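Local coordinates for anti-sigma-factor antagonist (STAS) domain protein (Moorella thermoacetica, PDB 3ZXN), which probably serves as a scaffold component of the stressosome, a bacterial signalling complex that has been adapted to control secondary messenger signalling, at residues S3-D11 / S26-N37; L76-K84 / L96-L107. The protein carries 1 engineered substitution. One frame throughout, in Å; residues are numbered along the deposited sequence. Where two conformers were deposited one is given.

Contact 1: S3-D11 / S26-N37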
# COMPACT_ATOMS: atom_id res chain seq x y z
N SER A 3 14.61 -4.96 8.33
CA SER A 3 14.13 -3.60 8.11
C SER A 3 14.87 -2.92 6.96
O SER A 3 15.70 -2.03 7.18
CB SER A 3 14.27 -2.75 9.38
OG SER A 3 13.38 -3.17 10.40
N ARG A 4 14.58 -3.34 5.73
CA ARG A 4 15.16 -2.69 4.55
C ARG A 4 14.22 -1.60 4.04
O ARG A 4 14.60 -0.43 3.96
CB ARG A 4 15.44 -3.71 3.45
CG ARG A 4 16.22 -3.16 2.25
CD ARG A 4 16.21 -4.16 1.09
NE ARG A 4 17.11 -3.78 0.00
CZ ARG A 4 17.11 -4.34 -1.20
NH1 ARG A 4 16.24 -5.31 -1.49
NH2 ARG A 4 17.96 -3.94 -2.13
N VAL A 5 12.99 -1.99 3.71
CA VAL A 5 11.94 -1.04 3.33
C VAL A 5 11.44 -0.28 4.56
O VAL A 5 10.78 -0.86 5.43
CB VAL A 5 10.75 -1.75 2.64
CG1 VAL A 5 9.67 -0.74 2.26
CG2 VAL A 5 11.23 -2.52 1.42
N PRO A 6 11.75 1.02 4.63
CA PRO A 6 11.33 1.82 5.79
C PRO A 6 9.81 1.91 5.89
O PRO A 6 9.10 2.10 4.91
CB PRO A 6 11.91 3.21 5.48
CG PRO A 6 13.05 2.95 4.55
CD PRO A 6 12.59 1.80 3.71
N ILE A 7 9.32 1.78 7.11
CA ILE A 7 7.92 1.96 7.38
C ILE A 7 7.78 3.17 8.28
O ILE A 7 8.17 3.12 9.45
CB ILE A 7 7.33 0.72 8.09
CG1 ILE A 7 7.50 -0.52 7.19
CG2 ILE A 7 5.87 0.98 8.48
CD1 ILE A 7 7.18 -1.85 7.87
N LEU A 8 7.25 4.26 7.74
CA LEU A 8 7.13 5.52 8.48
C LEU A 8 5.75 5.68 9.13
O LEU A 8 4.77 5.08 8.69
CB LEU A 8 7.36 6.72 7.53
CG LEU A 8 8.56 6.63 6.58
CD1 LEU A 8 8.62 7.82 5.62
CD2 LEU A 8 9.86 6.49 7.36
N LYS A 9 5.68 6.49 10.17
CA LYS A 9 4.40 6.87 10.74
C LYS A 9 4.31 8.38 10.79
O LYS A 9 5.20 9.04 11.33
CB LYS A 9 4.22 6.27 12.15
CG LYS A 9 2.77 6.21 12.60
CD LYS A 9 2.59 5.34 13.84
CE LYS A 9 1.15 4.86 13.96
NZ LYS A 9 0.92 4.07 15.20
N VAL A 10 3.27 8.94 10.18
CA VAL A 10 3.10 10.39 10.18
C VAL A 10 1.69 10.74 10.64
O VAL A 10 0.72 10.32 10.03
CB VAL A 10 3.31 11.02 8.78
CG1 VAL A 10 3.32 12.56 8.87
CG2 VAL A 10 4.60 10.51 8.15
N ASP A 11 1.59 11.55 11.70
CA ASP A 11 0.28 11.92 12.23
C ASP A 11 -0.60 10.67 12.39
O ASP A 11 -1.78 10.70 12.06
CB ASP A 11 -0.42 12.92 11.30
CG ASP A 11 0.38 14.20 11.09
OD1 ASP A 11 1.23 14.52 11.96
OD2 ASP A 11 0.18 14.87 10.06
N SER A 26 12.85 -9.93 -0.04
CA SER A 26 12.74 -8.76 0.83
C SER A 26 11.34 -8.14 0.74
O SER A 26 10.95 -7.34 1.60
CB SER A 26 13.80 -7.73 0.46
OG SER A 26 13.82 -7.49 -0.93
N VAL A 27 10.59 -8.52 -0.29
CA VAL A 27 9.19 -8.13 -0.44
C VAL A 27 8.35 -8.95 0.54
O VAL A 27 7.41 -8.44 1.15
CB VAL A 27 8.69 -8.37 -1.88
CG1 VAL A 27 7.27 -7.86 -2.03
CG2 VAL A 27 9.61 -7.70 -2.88
N ILE A 28 8.70 -10.22 0.67
CA ILE A 28 8.12 -11.08 1.70
C ILE A 28 8.49 -10.53 3.07
O ILE A 28 7.64 -10.44 3.96
CB ILE A 28 8.65 -12.52 1.57
CG1 ILE A 28 8.17 -13.16 0.27
CG2 ILE A 28 8.22 -13.35 2.77
CD1 ILE A 28 8.90 -14.45 -0.10
N GLN A 29 9.75 -10.17 3.23
CA GLN A 29 10.24 -9.58 4.47
C GLN A 29 9.50 -8.29 4.79
O GLN A 29 9.17 -8.02 5.94
CB GLN A 29 11.74 -9.31 4.36
CG GLN A 29 12.32 -8.49 5.49
CD GLN A 29 13.81 -8.23 5.29
OE1 GLN A 29 14.53 -9.07 4.76
NE2 GLN A 29 14.27 -7.04 5.70
N PHE A 30 9.25 -7.49 3.75
CA PHE A 30 8.55 -6.23 3.93
C PHE A 30 7.10 -6.45 4.36
O PHE A 30 6.63 -5.84 5.31
CB PHE A 30 8.59 -5.38 2.66
CG PHE A 30 7.44 -4.44 2.54
CD1 PHE A 30 7.31 -3.37 3.42
CD2 PHE A 30 6.47 -4.64 1.58
CE1 PHE A 30 6.24 -2.51 3.32
CE2 PHE A 30 5.39 -3.77 1.48
CZ PHE A 30 5.28 -2.71 2.35
N LYS A 31 6.39 -7.33 3.64
CA LYS A 31 4.99 -7.63 3.95
C LYS A 31 4.85 -8.10 5.40
O LYS A 31 3.95 -7.66 6.12
CB LYS A 31 4.45 -8.70 3.00
CG LYS A 31 2.96 -8.94 3.13
CD LYS A 31 2.58 -10.25 2.49
CE LYS A 31 3.28 -11.41 3.18
NZ LYS A 31 2.79 -12.71 2.66
N GLU A 32 5.76 -8.97 5.83
CA GLU A 32 5.74 -9.49 7.19
C GLU A 32 5.92 -8.40 8.23
O GLU A 32 5.19 -8.34 9.22
CB GLU A 32 6.79 -10.59 7.36
CG GLU A 32 6.44 -11.87 6.64
CD GLU A 32 7.54 -12.92 6.71
OE1 GLU A 32 8.68 -12.57 7.09
OE2 GLU A 32 7.26 -14.10 6.38
N GLU A 33 6.90 -7.53 8.02
CA GLU A 33 7.14 -6.43 8.96
C GLU A 33 5.97 -5.45 8.98
O GLU A 33 5.58 -4.95 10.04
CB GLU A 33 8.46 -5.71 8.65
CG GLU A 33 8.74 -4.54 9.59
CD GLU A 33 10.04 -3.79 9.27
OE1 GLU A 33 10.67 -4.08 8.23
OE2 GLU A 33 10.41 -2.89 10.06
N LEU A 34 5.43 -5.14 7.80
CA LEU A 34 4.31 -4.20 7.72
C LEU A 34 3.13 -4.76 8.51
O LEU A 34 2.54 -4.08 9.35
CB LEU A 34 3.90 -3.95 6.27
CG LEU A 34 2.72 -2.97 6.11
CD1 LEU A 34 3.10 -1.54 6.55
CD2 LEU A 34 2.20 -2.95 4.68
N LEU A 35 2.79 -6.02 8.24
CA LEU A 35 1.66 -6.63 8.91
C LEU A 35 1.88 -6.68 10.40
O LEU A 35 0.95 -6.45 11.16
CB LEU A 35 1.36 -8.04 8.34
CG LEU A 35 0.95 -8.07 6.86
CD1 LEU A 35 0.80 -9.51 6.34
CD2 LEU A 35 -0.32 -7.27 6.64
N HIS A 36 3.10 -6.96 10.83
CA HIS A 36 3.39 -6.94 12.26
C HIS A 36 3.13 -5.55 12.82
O HIS A 36 2.47 -5.39 13.86
CB HIS A 36 4.84 -7.38 12.54
CG HIS A 36 5.25 -7.20 13.96
ND1 HIS A 36 4.90 -8.08 14.96
CD2 HIS A 36 5.96 -6.22 14.56
CE1 HIS A 36 5.39 -7.66 16.11
NE2 HIS A 36 6.04 -6.53 15.90
N ASN A 37 3.63 -4.52 12.14
CA ASN A 37 3.45 -3.15 12.61
C ASN A 37 1.98 -2.73 12.71
O ASN A 37 1.56 -2.20 13.73
CB ASN A 37 4.23 -2.15 11.75
CG ASN A 37 5.74 -2.37 11.82
OD1 ASN A 37 6.41 -2.51 10.80
ND2 ASN A 37 6.27 -2.43 13.03
O HOH W 1 10.40 -3.69 5.75
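Ser3, the first modelled residue and a poorly ordered one, turns its hydroxyl to Glu33: OG donates to OE2 at 3.0 Å, arriving from 41° above the carboxylate plane. The extended chain of Arg4, also poorly ordered, runs alongside the helix and brings its tip to Ser26 near the helix start, where OG lies at the edge of the guanidinium, 3.3 Å from NH1, a weak and bent hydrogen bond. With Val5 the contact turns apolar. Its CG1 meets Phe30 CD1 obliquely at 3.7 Å while CG2 reaches toward CB of the same residue, so a short branched side chain fills the angle between ring and helix. The carbonyl of Val5 also turns toward the helix and takes a hydrogen bond from a water 2.9 Å from its O; that water also donates to Glu33 OE1 and lies at the edge of the Phe30 ring. Glu33 can serve Ser3 and the water because its chain is fully stretched, CG anti to the backbone N (chi1 179°). Ile7 slides past it in the opposite direction, laying CD1 3.6 Å from Glu33 CG and 4.2 Å from Leu34 CB; its extended CG1-CD1 branch spans the wider backbone separation here, and its beta-branched shape suits a strand. With an alanine in place of Glu33, the Ser3 hydroxyl would probably lose its carboxylate acceptor, the water would keep only Val5 O of these two acceptors, and one flank of the Ile7 methyl would be uncovered. Strand 7-10 runs along helix 25-38 at -30°, with 10.4 Å between the axes of the two short segments. As an edge strand it pairs antiparallel with strand 13-17, whose Val16 touches Val5, Phe30 and Leu34. Leu34 reaches deeper, to Leu46 and Ile48 of strand 45-49 and Ile67 of helix 58-74.

Contact 2: L76-K84 / L96-L107; sequences LPFVLTGIK and LDLRGMATALNL
Leu80 meets the second segment with both backbone and side chain. Its N donates to Ala102 O at 3.1 Å, nearly straight (163°), and its O accepts from Ala104 N at 3.0 Å, the alternation of a parallel pair centred on Leu80 and Thr103. From there the side chain can be followed outward. CB sits 3.9 Å from the Met101 methyl CE; CG, placed anti to the backbone N (chi1 -176°), carries the fork away from the strand; and CD2 ends 4.0 Å from Leu96 CD2, tip to tip, with Leu98 CD2 crossing it obliquely. A forked leucine thus reaches two other leucines with one methyl. The bent Met101 chain folds its methyl against Phe78, CE lying 3.3 Å from CE2, so that one flexible residue fills the space beside both Phe78 and Leu80. On the other face Thr81 CG2 packs 3.8 Å from Ala104 CB, a small side chain fitting under Lys109 of helix 107-118, while OG1 is hydrogen-bonded to Asp49 OD2. Waters extend the pairing at its two ends, one joining Phe78 O to Ala102 N, the other Ala104 O to Ile83 N. Gly82, whose positive phi (74°) favours glycine, turns the chain out of the strand while its N still donates to Ala104 O. The two strands belong to a beta-alpha-beta unit joined through helix 85-93, whose Ala88 touches Ile83 and Leu98. Helix 58-74 lies on the Leu80 side, helix 107-118 on the Val79 and Ala104 side, and strand 45-49 pairs with the remaining edge of strand 78-81.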
# COMPACT_ATOMS: atom_id res chain seq x y z
N LEU A 76 -8.70 -0.90 8.81
CA LEU A 76 -7.67 0.11 8.57
C LEU A 76 -7.82 0.72 7.18
O LEU A 76 -7.64 0.03 6.18
CB LEU A 76 -6.28 -0.51 8.74
CG LEU A 76 -5.06 0.40 8.59
CD1 LEU A 76 -4.96 1.42 9.74
CD2 LEU A 76 -3.79 -0.44 8.51
N PRO A 77 -8.19 2.01 7.11
CA PRO A 77 -8.23 2.65 5.79
C PRO A 77 -6.91 2.49 5.03
O PRO A 77 -5.85 2.67 5.61
CB PRO A 77 -8.46 4.14 6.14
CG PRO A 77 -9.27 4.08 7.40
CD PRO A 77 -8.72 2.89 8.17
N PHE A 78 -6.99 2.20 3.73
CA PHE A 78 -5.80 1.88 2.95
C PHE A 78 -5.88 2.56 1.59
O PHE A 78 -6.89 2.43 0.92
CB PHE A 78 -5.71 0.35 2.77
CG PHE A 78 -4.66 -0.10 1.79
CD1 PHE A 78 -3.34 0.31 1.93
CD2 PHE A 78 -4.97 -0.97 0.76
CE1 PHE A 78 -2.36 -0.12 1.03
CE2 PHE A 78 -3.99 -1.41 -0.13
CZ PHE A 78 -2.69 -0.98 0.01
N VAL A 79 -4.83 3.27 1.20
CA VAL A 79 -4.77 3.86 -0.13
C VAL A 79 -3.46 3.48 -0.83
O VAL A 79 -2.39 3.50 -0.23
CB VAL A 79 -4.99 5.42 -0.10
CG1 VAL A 79 -3.92 6.10 0.70
CG2 VAL A 79 -5.08 6.00 -1.52
N LEU A 80 -3.57 3.09 -2.10
CA LEU A 80 -2.43 2.71 -2.92
C LEU A 80 -2.16 3.87 -3.88
O LEU A 80 -3.11 4.37 -4.48
CB LEU A 80 -2.75 1.44 -3.72
CG LEU A 80 -1.63 0.84 -4.57
CD1 LEU A 80 -0.51 0.29 -3.68
CD2 LEU A 80 -2.17 -0.25 -5.50
N THR A 81 -0.91 4.29 -3.98
CA THR A 81 -0.57 5.50 -4.73
C THR A 81 0.57 5.30 -5.73
O THR A 81 1.36 4.35 -5.60
CB THR A 81 -0.23 6.72 -3.78
OG1 THR A 81 1.02 6.50 -3.13
CG2 THR A 81 -1.31 6.93 -2.72
N GLY A 82 0.66 6.20 -6.71
CA GLY A 82 1.74 6.19 -7.69
C GLY A 82 1.61 5.09 -8.73
O GLY A 82 2.57 4.38 -9.01
N ILE A 83 0.41 4.94 -9.30
CA ILE A 83 0.10 3.86 -10.24
C ILE A 83 -0.06 4.38 -11.67
O ILE A 83 -1.10 4.94 -12.04
CB ILE A 83 -1.22 3.18 -9.87
CG1 ILE A 83 -1.21 2.73 -8.40
CG2 ILE A 83 -1.50 2.01 -10.82
CD1 ILE A 83 -2.57 2.32 -7.88
N LYS A 84 0.96 4.17 -12.49
CA LYS A 84 0.89 4.60 -13.88
C LYS A 84 -0.05 3.68 -14.65
O LYS A 84 -0.26 2.53 -14.25
CB LYS A 84 2.29 4.61 -14.51
CG LYS A 84 2.98 3.25 -14.55
CD LYS A 84 4.40 3.41 -15.07
CE LYS A 84 5.10 2.07 -15.21
NZ LYS A 84 6.47 2.24 -15.76
N LEU A 96 -6.02 -7.66 -8.63
CA LEU A 96 -6.22 -6.56 -7.66
C LEU A 96 -7.35 -5.65 -8.15
O LEU A 96 -7.27 -5.08 -9.23
CB LEU A 96 -4.91 -5.77 -7.46
CG LEU A 96 -4.89 -4.70 -6.34
CD1 LEU A 96 -5.05 -5.35 -4.98
CD2 LEU A 96 -3.60 -3.89 -6.38
N ASP A 97 -8.40 -5.51 -7.35
CA ASP A 97 -9.54 -4.69 -7.76
C ASP A 97 -9.25 -3.20 -7.55
O ASP A 97 -9.54 -2.64 -6.49
CB ASP A 97 -10.81 -5.08 -7.01
CG ASP A 97 -11.98 -4.20 -7.36
OD1 ASP A 97 -12.00 -3.65 -8.49
OD2 ASP A 97 -12.88 -4.05 -6.51
N LEU A 98 -8.68 -2.55 -8.56
CA LEU A 98 -8.32 -1.13 -8.43
C LEU A 98 -9.53 -0.20 -8.34
O LEU A 98 -9.51 0.78 -7.61
CB LEU A 98 -7.38 -0.71 -9.56
CG LEU A 98 -5.96 -1.24 -9.36
CD1 LEU A 98 -5.02 -0.75 -10.47
CD2 LEU A 98 -5.44 -0.84 -7.96
N ARG A 99 -10.60 -0.53 -9.07
CA ARG A 99 -11.79 0.32 -9.09
C ARG A 99 -12.44 0.45 -7.74
O ARG A 99 -12.90 1.54 -7.36
CB ARG A 99 -12.83 -0.19 -10.07
CG ARG A 99 -13.97 0.81 -10.31
CD ARG A 99 -14.98 0.24 -11.29
NE ARG A 99 -16.09 1.15 -11.52
CZ ARG A 99 -17.13 0.87 -12.29
NH1 ARG A 99 -17.22 -0.30 -12.91
NH2 ARG A 99 -18.10 1.77 -12.45
N GLY A 100 -12.49 -0.67 -7.03
CA GLY A 100 -13.18 -0.72 -5.76
C GLY A 100 -12.32 -0.35 -4.56
O GLY A 100 -12.79 -0.44 -3.43
N MET A 101 -11.08 0.06 -4.79
CA MET A 101 -10.24 0.45 -3.67
C MET A 101 -9.80 1.91 -3.78
O MET A 101 -9.88 2.50 -4.85
CB MET A 101 -9.03 -0.48 -3.52
CG MET A 101 -7.95 -0.27 -4.54
SD MET A 101 -6.56 -1.41 -4.27
CE MET A 101 -5.83 -0.76 -2.78
N ALA A 102 -9.35 2.47 -2.66
CA ALA A 102 -8.88 3.85 -2.64
C ALA A 102 -7.49 3.92 -3.27
O ALA A 102 -6.56 3.24 -2.84
CB ALA A 102 -8.84 4.37 -1.21
N THR A 103 -7.36 4.71 -4.33
CA THR A 103 -6.05 4.96 -4.91
C THR A 103 -5.85 6.49 -5.02
O THR A 103 -6.82 7.24 -5.07
CB THR A 103 -5.86 4.27 -6.30
OG1 THR A 103 -6.81 4.79 -7.24
CG2 THR A 103 -6.03 2.72 -6.22
N ALA A 104 -4.60 6.93 -5.00
CA ALA A 104 -4.28 8.35 -5.16
C ALA A 104 -3.00 8.54 -5.98
O ALA A 104 -2.26 7.59 -6.25
CB ALA A 104 -4.22 9.07 -3.81
N LEU A 105 -2.76 9.77 -6.43
CA LEU A 105 -1.68 10.01 -7.38
C LEU A 105 -0.31 9.88 -6.73
O LEU A 105 0.63 9.40 -7.33
CB LEU A 105 -1.83 11.44 -7.98
CG LEU A 105 -0.76 11.82 -9.00
CD1 LEU A 105 -0.76 10.82 -10.16
CD2 LEU A 105 -0.94 13.29 -9.50
N ASN A 106 -0.21 10.34 -5.49
CA ASN A 106 1.06 10.37 -4.78
C ASN A 106 0.80 10.34 -3.29
O ASN A 106 -0.35 10.27 -2.85
CB ASN A 106 1.84 11.63 -5.16
CG ASN A 106 1.07 12.90 -4.90
OD1 ASN A 106 0.47 13.06 -3.83
ND2 ASN A 106 1.04 13.79 -5.88
N LEU A 107 1.87 10.43 -2.51
CA LEU A 107 1.74 10.33 -1.06
C LEU A 107 0.92 11.46 -0.45
O LEU A 107 0.18 11.24 0.52
CB LEU A 107 3.11 10.25 -0.37
CG LEU A 107 3.91 8.96 -0.47
CD1 LEU A 107 5.05 9.02 0.54
CD2 LEU A 107 3.02 7.74 -0.21
O HOH W 2 -8.99 1.00 -0.11
O HOH W 3 -1.66 6.77 -9.06

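Contacts 1 and 2 stand on opposite sides of the centre of the chain, their own centres 18 Å apart and their nearest atoms about 6 Å apart without touching. They follow in series: contact 1 is complete before contact 2 begins. Both lie in the one STAS domain and reach the same mixed sheet, each involving one of its outermost strands, 7-10 or 102-104. Strands 13-17 and 45-49 lie between 7-10 and 78-81. Contact 1 joins an edge strand and the segment before it to a helix on a face of the sheet, whereas contact 2 is strand pairing. Helix 58-74 touches residues of both, consistent with one apolar layer reaching between them on that face.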